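Local coordinates for protein N-alpha-acetyltransferase 35, NatC auxiliary subunit (Saccharomyces cerevisiae, PDB 6YGA) that serves as the auxiliary subunit of the yeast NatC complex, which acetylates the N-terminal methionine of the L-A virus Gag protein, at residues E175-N180 with R335-R340; I341-F346 with N401-T406; F463-M468 with F557-L562. All blocks are in the same frame, centred on the assembly; numbering follows the deposited sequence.

Contact 1. Residues E175-N180 with R335-R340; sequences EDLNFN and RHVIAR
The N-terminal end of helix 337-347 meets the loop between helices 142-167 and 193-209 through a salt bridge, D176 with R340, and a small apolar patch. R340 NH2 donates to D176 OD1 at 3.3 Å, with an N-H...O angle of 149°, a long bond. The carboxylate and guanidinium planes stand 73° apart, so the two groups do not form a flat, two-pronged pair. The donor reaches OD1 from above the carboxylate plane, and the oxygen lies near the guanidinium edge. Water 1 makes a second link: it donates to D176 OD2 at 2.6 Å and accepts from R340 NH1.

The guanidinium is steered from its own segment. The R340 chain bends at chi3 (-71°), which turns NE back to the backbone O of R335 at 3.0 Å. That oxygen lies in the guanidinium plane. R340 is thus tied to R335, just ahead of the N-cap, while NH2 faces the loop.

Beside the charges, V337 CG2 rests 3.5 Å from the backbone O of D176 and also touches CB of D176 and CB of L177. L177 turns its side chain on to helices 85-104 and 142-167. H336, the N-cap of this helix, accepts from I338 N through ND1 (3.1 Å).

D176 has further partners. N405 ND2 bonds to OD1 and F172 N to OD2, and F142 of the N-alpha-acetyltransferase 30 chain packs against D176. With several donors round a buried carboxylate, D176 is probably held as the anion, and the long bond to R340 is one part of a shared network.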
loop_
_atom_site.group_PDB
_atom_site.type_symbol
_atom_site.label_atom_id
_atom_site.label_comp_id
_atom_site.label_asym_id
_atom_site.label_seq_id
_atom_site.Cartn_x
_atom_site.Cartn_y
_atom_site.Cartn_z
ATOM N N GLU B 175 3.497 0.109 -5.680
ATOM C CA GLU B 175 3.179 0.172 -4.260
ATOM C C GLU B 175 3.583 -1.154 -3.636
ATOM O O GLU B 175 4.425 -1.200 -2.734
ATOM C CB GLU B 175 1.691 0.469 -4.040
ATOM C CG GLU B 175 1.257 0.507 -2.576
ATOM C CD GLU B 175 -0.245 0.696 -2.406
ATOM O OE1 GLU B 175 -0.944 0.876 -3.424
ATOM O OE2 GLU B 175 -0.725 0.662 -1.254
ATOM N N ASP B 176 3.000 -2.242 -4.138
ATOM C CA ASP B 176 3.414 -3.577 -3.732
ATOM C C ASP B 176 4.617 -4.059 -4.525
ATOM O O ASP B 176 5.408 -4.864 -4.020
ATOM C CB ASP B 176 2.254 -4.553 -3.905
ATOM C CG ASP B 176 1.036 -4.139 -3.121
ATOM O OD1 ASP B 176 1.171 -3.911 -1.901
ATOM O OD2 ASP B 176 -0.048 -4.019 -3.728
ATOM N N LEU B 177 4.775 -3.575 -5.755
ATOM C CA LEU B 177 5.817 -4.066 -6.644
ATOM C C LEU B 177 6.050 -3.049 -7.752
ATOM O O LEU B 177 5.104 -2.647 -8.437
ATOM C CB LEU B 177 5.425 -5.424 -7.228
ATOM C CG LEU B 177 6.422 -6.126 -8.146
ATOM C CD1 LEU B 177 7.842 -5.936 -7.652
ATOM C CD2 LEU B 177 6.074 -7.598 -8.202
ATOM N N ASN B 178 7.307 -2.646 -7.922
ATOM C CA ASN B 178 7.702 -1.695 -8.953
ATOM C C ASN B 178 8.109 -2.450 -10.211
ATOM O O ASN B 178 8.897 -3.401 -10.147
ATOM C CB ASN B 178 8.861 -0.823 -8.462
ATOM C CG ASN B 178 9.417 0.092 -9.546
ATOM O OD1 ASN B 178 10.228 -0.328 -10.372
ATOM N ND2 ASN B 178 8.997 1.353 -9.532
ATOM N N PHE B 179 7.569 -2.026 -11.353
ATOM C CA PHE B 179 7.945 -2.599 -12.637
ATOM C C PHE B 179 8.134 -1.489 -13.673
ATOM O O PHE B 179 7.422 -1.386 -14.668
ATOM C CB PHE B 179 6.921 -3.625 -13.114
ATOM C CG PHE B 179 7.501 -4.656 -14.030
ATOM C CD1 PHE B 179 8.054 -5.816 -13.517
ATOM C CD2 PHE B 179 7.522 -4.453 -15.398
ATOM C CE1 PHE B 179 8.604 -6.767 -14.357
ATOM C CE2 PHE B 179 8.069 -5.398 -16.242
ATOM C CZ PHE B 179 8.612 -6.556 -15.720
ATOM N N ASN B 180 9.118 -0.631 -13.429
ATOM C CA ASN B 180 9.578 0.324 -14.434
ATOM C C ASN B 180 10.719 -0.346 -15.183
ATOM O O ASN B 180 11.880 -0.268 -14.780
ATOM C CB ASN B 180 10.015 1.633 -13.788
ATOM C CG ASN B 180 10.558 2.630 -14.797
ATOM O OD1 ASN B 180 10.334 2.501 -16.002
ATOM N ND2 ASN B 180 11.268 3.640 -14.306
ATOM N N ARG B 335 2.476 -11.126 3.651
ATOM C CA ARG B 335 3.170 -12.129 2.858
ATOM C C ARG B 335 3.957 -11.476 1.725
ATOM O O ARG B 335 3.713 -10.330 1.336
ATOM C CB ARG B 335 2.180 -13.141 2.277
ATOM C CG ARG B 335 1.505 -14.034 3.305
ATOM C CD ARG B 335 2.477 -15.046 3.893
ATOM N NE ARG B 335 1.815 -15.961 4.820
ATOM C CZ ARG B 335 2.419 -16.981 5.424
ATOM N NH1 ARG B 335 3.705 -17.222 5.199
ATOM N NH2 ARG B 335 1.737 -17.759 6.252
ATOM N N HIS B 336 4.915 -12.235 1.190
ATOM C CA HIS B 336 5.690 -11.782 0.045
ATOM C C HIS B 336 4.760 -11.429 -1.111
ATOM O O HIS B 336 3.711 -12.054 -1.304
ATOM C CB HIS B 336 6.683 -12.873 -0.365
ATOM C CG HIS B 336 7.757 -12.403 -1.295
ATOM N ND1 HIS B 336 7.554 -12.251 -2.649
ATOM C CD2 HIS B 336 9.049 -12.063 -1.067
ATOM C CE1 HIS B 336 8.673 -11.832 -3.216
ATOM N NE2 HIS B 336 9.594 -11.709 -2.277
ATOM N N VAL B 337 5.140 -10.404 -1.878
ATOM C CA VAL B 337 4.251 -9.881 -2.913
ATOM C C VAL B 337 3.993 -10.928 -3.993
ATOM O O VAL B 337 2.883 -11.016 -4.532
ATOM C CB VAL B 337 4.819 -8.572 -3.499
ATOM C CG1 VAL B 337 6.197 -8.796 -4.114
ATOM C CG2 VAL B 337 3.859 -7.969 -4.520
ATOM N N ILE B 338 5.000 -11.742 -4.324
ATOM C CA ILE B 338 4.802 -12.800 -5.312
ATOM C C ILE B 338 3.727 -13.768 -4.834
ATOM O O ILE B 338 2.820 -14.140 -5.588
ATOM C CB ILE B 338 6.126 -13.528 -5.602
ATOM C CG1 ILE B 338 7.146 -12.579 -6.241
ATOM C CG2 ILE B 338 5.886 -14.727 -6.504
ATOM C CD1 ILE B 338 6.753 -12.077 -7.613
ATOM N N ALA B 339 3.805 -14.179 -3.566
ATOM C CA ALA B 339 2.785 -15.067 -3.021
ATOM C C ALA B 339 1.426 -14.380 -2.969
ATOM O O ALA B 339 0.388 -15.030 -3.141
ATOM C CB ALA B 339 3.195 -15.551 -1.630
ATOM N N ARG B 340 1.408 -13.066 -2.736
ATOM C CA ARG B 340 0.134 -12.358 -2.654
ATOM C C ARG B 340 -0.506 -12.203 -4.028
ATOM O O ARG B 340 -1.734 -12.217 -4.149
ATOM C CB ARG B 340 0.325 -11.000 -1.982
ATOM C CG ARG B 340 0.672 -11.111 -0.509
ATOM C CD ARG B 340 0.500 -9.798 0.236
ATOM N NE ARG B 340 1.514 -8.810 -0.122
ATOM C CZ ARG B 340 1.283 -7.737 -0.871
ATOM N NH1 ARG B 340 0.066 -7.505 -1.347
ATOM N NH2 ARG B 340 2.268 -6.891 -1.139
HETATM O O HOH W 1 -1.818 -4.970 -2.116
#

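Contact 2. Residues I341-F346 with N401-T406; sequences ILFPLF and NCSQNT
Helix 337-347 passes the turn that follows helix 386-402, with the CA atoms of F343 and S403 7.3 Å apart; the first helix is kinked at P344, whose N cannot donate to the preceding turn. Across this gap S403 is the one residue that touches both F343 and P344. Its CB lies 3.9 Å from F343 CD2, approaching the ring obliquely. Its OG lies 3.4 Å from P344 CG and 3.7 Å from P344 CD, so the hydroxyl sits against the proline ring.

The torsions set this up. S403 OG stands between its own backbone N and carbonyl carbon (chi1 76°), which aims the oxygen at the helix while CB meets the phenylalanine. F343 holds its ring anti to the backbone N (chi1 162°), and the ring also packs on I310 of helix 298-311. P344 additionally touches I170.

No hydrogen bond joins the two segments themselves. The polar partner of S403 OG is the backbone O of R340, one residue before the segment 341-346. That oxygen is the one the amide of residue 344 would use in a regular helix, and a proline has no N-H to offer it. Two residues on from S403, N405 is the N-cap of helix 406-429.

The serine hydroxyl therefore supplies a hydrogen bond to a carbonyl that the proline kink leaves without its usual helical partner, and its CB makes van der Waals contact with the F343 ring in a buried place.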
loop_
_atom_site.group_PDB
_atom_site.type_symbol
_atom_site.label_atom_id
_atom_site.label_comp_id
_atom_site.label_asym_id
_atom_site.label_seq_id
_atom_site.Cartn_x
_atom_site.Cartn_y
_atom_site.Cartn_z
ATOM N N ILE B 341 0.302 -12.037 -5.076
ATOM C CA ILE B 341 -0.249 -12.071 -6.427
ATOM C C ILE B 341 -0.665 -13.487 -6.786
ATOM O O ILE B 341 -1.677 -13.704 -7.464
ATOM C CB ILE B 341 0.769 -11.518 -7.440
ATOM C CG1 ILE B 341 1.187 -10.098 -7.066
ATOM C CG2 ILE B 341 0.194 -11.557 -8.856
ATOM C CD1 ILE B 341 2.277 -9.529 -7.962
ATOM N N LEU B 342 0.108 -14.474 -6.330
ATOM C CA LEU B 342 -0.106 -15.852 -6.756
ATOM C C LEU B 342 -1.441 -16.392 -6.256
ATOM O O LEU B 342 -2.139 -17.107 -6.988
ATOM C CB LEU B 342 1.049 -16.726 -6.270
ATOM C CG LEU B 342 1.174 -18.099 -6.927
ATOM C CD1 LEU B 342 1.401 -17.937 -8.417
ATOM C CD2 LEU B 342 2.308 -18.885 -6.289
ATOM N N PHE B 343 -1.821 -16.044 -5.024
ATOM C CA PHE B 343 -3.009 -16.642 -4.419
ATOM C C PHE B 343 -4.282 -16.397 -5.227
ATOM O O PHE B 343 -4.960 -17.381 -5.568
ATOM C CB PHE B 343 -3.145 -16.162 -2.969
ATOM C CG PHE B 343 -4.518 -16.353 -2.403
ATOM C CD1 PHE B 343 -4.985 -17.618 -2.076
ATOM C CD2 PHE B 343 -5.345 -15.265 -2.198
ATOM C CE1 PHE B 343 -6.252 -17.787 -1.559
ATOM C CE2 PHE B 343 -6.612 -15.427 -1.680
ATOM C CZ PHE B 343 -7.068 -16.689 -1.359
ATOM N N PRO B 344 -4.663 -15.161 -5.583
ATOM C CA PRO B 344 -5.906 -15.013 -6.361
ATOM C C PRO B 344 -5.848 -15.680 -7.724
ATOM O O PRO B 344 -6.868 -16.206 -8.186
ATOM C CB PRO B 344 -6.075 -13.490 -6.469
ATOM C CG PRO B 344 -5.293 -12.943 -5.328
ATOM C CD PRO B 344 -4.099 -13.842 -5.243
ATOM N N LEU B 345 -4.684 -15.688 -8.379
ATOM C CA LEU B 345 -4.570 -16.362 -9.670
ATOM C C LEU B 345 -4.602 -17.876 -9.516
ATOM O O LEU B 345 -5.148 -18.576 -10.377
ATOM C CB LEU B 345 -3.288 -15.926 -10.377
ATOM C CG LEU B 345 -3.207 -14.427 -10.658
ATOM C CD1 LEU B 345 -1.851 -14.049 -11.235
ATOM C CD2 LEU B 345 -4.331 -14.028 -11.598
ATOM N N PHE B 346 -4.023 -18.393 -8.432
ATOM C CA PHE B 346 -4.082 -19.817 -8.129
ATOM C C PHE B 346 -5.462 -20.230 -7.633
ATOM O O PHE B 346 -5.896 -21.361 -7.879
ATOM C CB PHE B 346 -3.015 -20.158 -7.087
ATOM C CG PHE B 346 -2.895 -21.624 -6.784
ATOM C CD1 PHE B 346 -2.095 -22.438 -7.564
ATOM C CD2 PHE B 346 -3.561 -22.182 -5.705
ATOM C CE1 PHE B 346 -1.973 -23.785 -7.290
ATOM C CE2 PHE B 346 -3.443 -23.529 -5.423
ATOM C CZ PHE B 346 -2.647 -24.332 -6.218
ATOM N N ASN B 401 -9.330 -9.428 -1.870
ATOM C CA ASN B 401 -8.919 -8.357 -0.970
ATOM C C ASN B 401 -8.052 -8.870 0.175
ATOM O O ASN B 401 -7.267 -8.097 0.736
ATOM C CB ASN B 401 -10.151 -7.633 -0.424
ATOM C CG ASN B 401 -9.792 -6.440 0.430
ATOM O OD1 ASN B 401 -9.308 -5.425 -0.072
ATOM N ND2 ASN B 401 -10.034 -6.549 1.728
ATOM N N CYS B 402 -8.158 -10.158 0.518
ATOM C CA CYS B 402 -7.382 -10.693 1.632
ATOM C C CYS B 402 -5.886 -10.687 1.351
ATOM O O CYS B 402 -5.087 -10.601 2.289
ATOM C CB CYS B 402 -7.837 -12.111 1.970
ATOM S SG CYS B 402 -9.502 -12.197 2.644
ATOM N N SER B 403 -5.479 -10.779 0.086
ATOM C CA SER B 403 -4.061 -10.812 -0.235
ATOM C C SER B 403 -3.497 -9.434 -0.565
ATOM O O SER B 403 -2.400 -9.346 -1.125
ATOM C CB SER B 403 -3.800 -11.776 -1.393
ATOM O OG SER B 403 -4.191 -11.196 -2.618
ATOM N N GLN B 404 -4.215 -8.364 -0.235
ATOM C CA GLN B 404 -3.679 -7.025 -0.411
ATOM C C GLN B 404 -2.736 -6.688 0.742
ATOM O O GLN B 404 -2.678 -7.390 1.754
ATOM C CB GLN B 404 -4.811 -6.000 -0.502
ATOM C CG GLN B 404 -5.803 -6.276 -1.623
ATOM C CD GLN B 404 -5.127 -6.396 -2.974
ATOM O OE1 GLN B 404 -4.289 -5.570 -3.337
ATOM N NE2 GLN B 404 -5.477 -7.439 -3.721
ATOM N N ASN B 405 -1.982 -5.599 0.586
ATOM C CA ASN B 405 -1.111 -5.187 1.675
ATOM C C ASN B 405 -1.943 -4.657 2.844
ATOM O O ASN B 405 -3.161 -4.478 2.749
ATOM C CB ASN B 405 -0.088 -4.146 1.206
ATOM C CG ASN B 405 -0.722 -2.833 0.778
ATOM O OD1 ASN B 405 -1.250 -2.083 1.600
ATOM N ND2 ASN B 405 -0.639 -2.533 -0.513
ATOM N N THR B 406 -1.259 -4.399 3.962
ATOM C CA THR B 406 -1.950 -4.116 5.216
ATOM C C THR B 406 -2.755 -2.820 5.174
ATOM O O THR B 406 -3.705 -2.674 5.950
ATOM C CB THR B 406 -0.944 -4.080 6.373
ATOM O OG1 THR B 406 -1.651 -4.041 7.619
ATOM C CG2 THR B 406 -0.040 -2.861 6.271
#

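Contact 3. Residues F463-M468 with F557-L562; sequences FEAYSM and FQFAIL
The main interaction is a CH-pi contact. Y466 CB sits over the centre of one face of the F559 ring, 3.5 Å from the centroid and 14° off the ring normal. The nearest ring atom is F559 CD1, at 3.4 Å from Y466 CB. F559 extends from its helix with CG anti to the backbone N (chi1 -174°), which carries the ring across to the first turn of helix 465-506. The backbones come close here, with the CA atoms of Y466 and F559 6.2 Å apart.

The two rings also form an aromatic pair, but a loose one. Their centroids are 5.9 Å apart and their planes 32° apart, an oblique arrangement. The tyrosine ring leads away from the contact, and its OH bonds to the backbone O of F606 on helix 603-613.

Both segments belong to the helical part of the chain assigned to the TPR-like family of NAA35. The two long helices are consecutive and run antiparallel as a helical hairpin; the contact ties the start of 465-506 to the last turns of 511-564, at the hairpin's open end.

Apolar and backbone contacts complete the setting of F559. A465 CB touches F559 CD2 at 4.2 Å, obliquely to the ring. The backbone O of F463 lies 3.8 Å from F559 CZ. No hydrogen bond crosses between the segments. Beyond them, F559 touches I568 and Q725, the latter on strand 724-729.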
loop_
_atom_site.group_PDB
_atom_site.type_symbol
_atom_site.label_atom_id
_atom_site.label_comp_id
_atom_site.label_asym_id
_atom_site.label_seq_id
_atom_site.Cartn_x
_atom_site.Cartn_y
_atom_site.Cartn_z
ATOM N N PHE B 463 -8.163 9.924 21.648
ATOM C CA PHE B 463 -9.461 10.435 22.075
ATOM C C PHE B 463 -10.611 9.801 21.302
ATOM O O PHE B 463 -11.750 9.825 21.780
ATOM C CB PHE B 463 -9.506 11.966 21.962
ATOM C CG PHE B 463 -9.669 12.490 20.557
ATOM C CD1 PHE B 463 -10.927 12.618 19.985
ATOM C CD2 PHE B 463 -8.567 12.906 19.831
ATOM C CE1 PHE B 463 -11.076 13.118 18.703
ATOM C CE2 PHE B 463 -8.708 13.410 18.550
ATOM C CZ PHE B 463 -9.963 13.515 17.986
ATOM N N GLU B 464 -10.338 9.241 20.126
ATOM C CA GLU B 464 -11.340 8.535 19.339
ATOM C C GLU B 464 -11.517 7.084 19.767
ATOM O O GLU B 464 -12.365 6.391 19.198
ATOM C CB GLU B 464 -10.967 8.574 17.855
ATOM C CG GLU B 464 -10.944 9.961 17.236
ATOM C CD GLU B 464 -10.541 9.939 15.770
ATOM O OE1 GLU B 464 -9.385 9.570 15.470
ATOM O OE2 GLU B 464 -11.384 10.284 14.915
ATOM N N ALA B 465 -10.743 6.611 20.748
ATOM C CA ALA B 465 -10.747 5.186 21.069
ATOM C C ALA B 465 -12.109 4.729 21.576
ATOM O O ALA B 465 -12.565 3.631 21.238
ATOM C CB ALA B 465 -9.661 4.871 22.097
ATOM N N TYR B 466 -12.770 5.553 22.391
ATOM C CA TYR B 466 -14.089 5.178 22.889
ATOM C C TYR B 466 -15.098 5.055 21.754
ATOM O O TYR B 466 -15.883 4.101 21.719
ATOM C CB TYR B 466 -14.580 6.191 23.920
ATOM C CG TYR B 466 -16.086 6.233 24.006
ATOM C CD1 TYR B 466 -16.790 5.235 24.662
ATOM C CD2 TYR B 466 -16.804 7.262 23.410
ATOM C CE1 TYR B 466 -18.169 5.262 24.732
ATOM C CE2 TYR B 466 -18.182 7.300 23.471
ATOM C CZ TYR B 466 -18.859 6.300 24.134
ATOM O OH TYR B 466 -20.232 6.340 24.196
ATOM N N SER B 467 -15.102 6.013 20.824
ATOM C CA SER B 467 -16.112 6.010 19.770
ATOM C C SER B 467 -16.048 4.730 18.949
ATOM O O SER B 467 -17.075 4.087 18.698
ATOM C CB SER B 467 -15.942 7.234 18.872
ATOM O OG SER B 467 -16.335 8.414 19.544
HETATM N N MSE B 468 -14.848 4.333 18.534
HETATM C CA MSE B 468 -14.677 3.155 17.688
HETATM C C MSE B 468 -14.909 1.850 18.451
HETATM O O MSE B 468 -15.608 0.958 17.972
HETATM C CB MSE B 468 -13.286 3.149 17.063
HETATM C CG MSE B 468 -13.021 4.325 16.133
HETATM SE SE MSE B 468 -14.419 4.548 14.786
HETATM C CE MSE B 468 -14.380 2.768 13.993
ATOM N N PHE B 557 -14.553 0.522 29.027
ATOM C CA PHE B 557 -14.406 0.756 30.463
ATOM C C PHE B 557 -13.073 1.424 30.784
ATOM O O PHE B 557 -13.014 2.348 31.603
ATOM C CB PHE B 557 -14.539 -0.558 31.232
ATOM C CG PHE B 557 -15.947 -0.888 31.633
ATOM C CD1 PHE B 557 -16.579 -0.173 32.637
ATOM C CD2 PHE B 557 -16.633 -1.919 31.016
ATOM C CE1 PHE B 557 -17.875 -0.477 33.014
ATOM C CE2 PHE B 557 -17.927 -2.229 31.388
ATOM C CZ PHE B 557 -18.549 -1.506 32.388
ATOM N N GLN B 558 -11.991 0.966 30.150
ATOM C CA GLN B 558 -10.680 1.565 30.379
ATOM C C GLN B 558 -10.686 3.046 30.023
ATOM O O GLN B 558 -10.159 3.879 30.769
ATOM C CB GLN B 558 -9.623 0.819 29.566
ATOM C CG GLN B 558 -8.205 1.289 29.815
ATOM C CD GLN B 558 -7.731 0.966 31.216
ATOM O OE1 GLN B 558 -7.157 -0.095 31.458
ATOM N NE2 GLN B 558 -7.970 1.883 32.149
ATOM N N PHE B 559 -11.280 3.389 28.877
ATOM C CA PHE B 559 -11.380 4.788 28.475
ATOM C C PHE B 559 -12.172 5.594 29.498
ATOM O O PHE B 559 -11.776 6.702 29.872
ATOM C CB PHE B 559 -12.025 4.884 27.090
ATOM C CG PHE B 559 -12.053 6.277 26.513
ATOM C CD1 PHE B 559 -13.060 7.166 26.855
ATOM C CD2 PHE B 559 -11.084 6.687 25.608
ATOM C CE1 PHE B 559 -13.095 8.440 26.317
ATOM C CE2 PHE B 559 -11.115 7.958 25.064
ATOM C CZ PHE B 559 -12.121 8.837 25.421
ATOM N N ALA B 560 -13.299 5.042 29.963
ATOM C CA ALA B 560 -14.164 5.756 30.900
ATOM C C ALA B 560 -13.477 5.988 32.241
ATOM O O ALA B 560 -13.715 7.011 32.895
ATOM C CB ALA B 560 -15.466 4.981 31.092
ATOM N N ILE B 561 -12.626 5.052 32.665
ATOM C CA ILE B 561 -11.825 5.263 33.867
ATOM C C ILE B 561 -10.842 6.406 33.652
ATOM O O ILE B 561 -10.683 7.277 34.515
ATOM C CB ILE B 561 -11.114 3.955 34.266
ATOM C CG1 ILE B 561 -12.130 2.931 34.786
ATOM C CG2 ILE B 561 -10.026 4.219 35.299
ATOM C CD1 ILE B 561 -11.562 1.540 34.967
ATOM N N LEU B 562 -10.183 6.438 32.491
ATOM C CA LEU B 562 -9.243 7.518 32.206
ATOM C C LEU B 562 -9.947 8.870 32.187
ATOM O O LEU B 562 -9.438 9.854 32.736
ATOM C CB LEU B 562 -8.525 7.262 30.880
ATOM C CG LEU B 562 -7.569 6.067 30.878
ATOM C CD1 LEU B 562 -7.104 5.733 29.472
ATOM C CD2 LEU B 562 -6.381 6.342 31.786
#

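Contacts 1 and 2 are neighbours, with centres 10 Å apart, and both use helix 337-347. They touch directly: D176 OD1 of contact 1 lies 2.7 Å from N405 ND2 of contact 2, a probable hydrogen bond. R340 serves both contacts, by side chain in one and by backbone in the other. Contact 3 lies apart, its centre about 38 Å from contact 1 and about 35 Å from contact 2. The nearest atoms of contacts 2 and 3 are about 14 Å apart. F142 of the N-alpha-acetyltransferase 30 chain packs on D176 and N405, where contacts 1 and 2 meet; in contact 3 that chain reaches E464, beside the touching residues.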